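Local coordinates for polymerase X (Deinococcus radiodurans, PDB 2W9M), which probably extends DNA by adding deoxyribonucleotides, as a family X DNA polymerase that also carries a zinc-binding phosphoesterase-type domain, at residues Ser120-Arg123 and Leu124-Ala128. Residues are numbered along the deposited sequence; the frame is centred on the assembly and turned at random.
Sequences SLER and LREAA
L124, R125, E126 and A127 donate their backbone N-H groups in turn to the carbonyl oxygens of S120, L121, E122 and R123, forming the first turns of helix 121-130. The example is an N-capped helix within a helix-hairpin-helix domain: S120 stands at the N-cap, and its OG accepts a bond from R123 N at 3.3 Å, satisfying an amide that has no preceding turn to bond to. Further along, an i to i+3 salt bridge follows. E122 and R125 lie alongside each other, and NH1 of R125 meets OE1 of E122 at 2.5 Å, at the guanidinium edge and in its plane. The two flat groups are nearly coplanar, 29° apart. Both side chains leave with CG anti to the backbone N, E122 then bending at chi2 (55°) to bring its carboxylate beside the arginine. R125 also forms salt bridges with E172 and E229, so its positive charge is probably shared among three acidic partners. On another side of the helix, R123 forms a salt bridge through NH2 with E132, while its NH1 passes 4.0 Å from A127 CB. Nonpolar L124 packs on L99, I147 and V151, joining this helix to its neighbours 94-99 and 141-157. The carboxylate of E126 stands almost perpendicular to that of E122, with OE2 of E126 2.6 Å from OE1 of E122, and CG of E126 approaches E122 O at 3.4 Å.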
loop_
_atom_site.group_PDB
_atom_site.type_symbol
_atom_site.label_atom_id
_atom_site.label_comp_id
_atom_site.label_asym_id
_atom_site.label_seq_id
_atom_site.Cartn_x
_atom_site.Cartn_y
_atom_site.Cartn_z
ATOM N N SER A 120 2.283 -3.827 9.855
ATOM C CA SER A 120 3.382 -3.137 9.182
ATOM C C SER A 120 4.401 -2.560 10.150
ATOM O O SER A 120 4.128 -2.407 11.337
ATOM C CB SER A 120 2.853 -2.037 8.257
ATOM O OG SER A 120 2.242 -0.990 8.993
ATOM N N LEU A 121 5.582 -2.249 9.631
ATOM C CA LEU A 121 6.632 -1.630 10.425
ATOM C C LEU A 121 6.138 -0.370 11.124
ATOM O O LEU A 121 6.375 -0.168 12.317
ATOM C CB LEU A 121 7.832 -1.296 9.540
ATOM C CG LEU A 121 8.988 -2.289 9.643
ATOM C CD1 LEU A 121 8.487 -3.662 10.067
ATOM C CD2 LEU A 121 9.762 -2.348 8.340
ATOM N N GLU A 122 5.448 0.475 10.370
ATOM C CA GLU A 122 4.933 1.722 10.914
ATOM C C GLU A 122 3.909 1.490 12.024
ATOM O O GLU A 122 3.942 2.153 13.060
ATOM C CB GLU A 122 4.326 2.575 9.798
ATOM C CG GLU A 122 3.444 3.703 10.292
ATOM C CD GLU A 122 4.151 4.610 11.282
ATOM O OE1 GLU A 122 3.449 5.264 12.078
ATOM O OE2 GLU A 122 5.401 4.665 11.270
ATOM N N ARG A 123 2.998 0.549 11.796
ATOM C CA ARG A 123 1.969 0.210 12.777
ATOM C C ARG A 123 2.567 -0.478 14.014
ATOM O O ARG A 123 2.041 -0.347 15.122
ATOM C CB ARG A 123 0.896 -0.669 12.125
ATOM C CG ARG A 123 -0.160 -1.201 13.074
ATOM C CD ARG A 123 -1.176 -0.136 13.444
ATOM N NE ARG A 123 -2.208 -0.671 14.329
ATOM C CZ ARG A 123 -2.151 -0.642 15.659
ATOM N NH1 ARG A 123 -1.110 -0.092 16.272
ATOM N NH2 ARG A 123 -3.139 -1.161 16.374
ATOM N N LEU A 124 3.663 -1.207 13.816
ATOM C CA LEU A 124 4.399 -1.813 14.919
ATOM C C LEU A 124 5.038 -0.710 15.749
ATOM O O LEU A 124 5.030 -0.757 16.979
ATOM C CB LEU A 124 5.492 -2.744 14.391
ATOM C CG LEU A 124 5.843 -4.019 15.166
ATOM C CD1 LEU A 124 7.201 -4.545 14.717
ATOM C CD2 LEU A 124 5.829 -3.809 16.667
ATOM N N ARG A 125 5.593 0.288 15.068
ATOM C CA ARG A 125 6.260 1.394 15.746
ATOM C C ARG A 125 5.282 2.190 16.602
ATOM O O ARG A 125 5.624 2.648 17.690
ATOM C CB ARG A 125 6.940 2.319 14.746
ATOM C CG ARG A 125 7.485 3.573 15.388
ATOM C CD ARG A 125 7.635 4.689 14.385
ATOM N NE ARG A 125 7.156 5.940 14.957
ATOM C CZ ARG A 125 5.963 6.460 14.696
ATOM N NH1 ARG A 125 5.144 5.847 13.858
ATOM N NH2 ARG A 125 5.593 7.598 15.262
ATOM N N GLU A 126 4.063 2.350 16.106
ATOM C CA GLU A 126 3.028 3.035 16.867
ATOM C C GLU A 126 2.590 2.199 18.067
ATOM O O GLU A 126 2.349 2.732 19.152
ATOM C CB GLU A 126 1.826 3.346 15.976
ATOM C CG GLU A 126 2.131 4.352 14.881
ATOM C CD GLU A 126 1.083 4.360 13.785
ATOM O OE1 GLU A 126 0.332 3.365 13.666
ATOM O OE2 GLU A 126 1.010 5.360 13.039
ATOM N N ALA A 127 2.489 0.888 17.869
ATOM C CA ALA A 127 2.087 -0.011 18.945
ATOM C C ALA A 127 3.090 0.043 20.087
ATOM O O ALA A 127 2.712 -0.009 21.254
ATOM C CB ALA A 127 1.943 -1.429 18.434
ATOM N N ALA A 128 4.368 0.154 19.741
ATOM C CA ALA A 128 5.417 0.283 20.743
ATOM C C ALA A 128 5.258 1.610 21.480
ATOM O O ALA A 128 5.343 1.672 22.706
ATOM C CB ALA A 128 6.796 0.191 20.089
#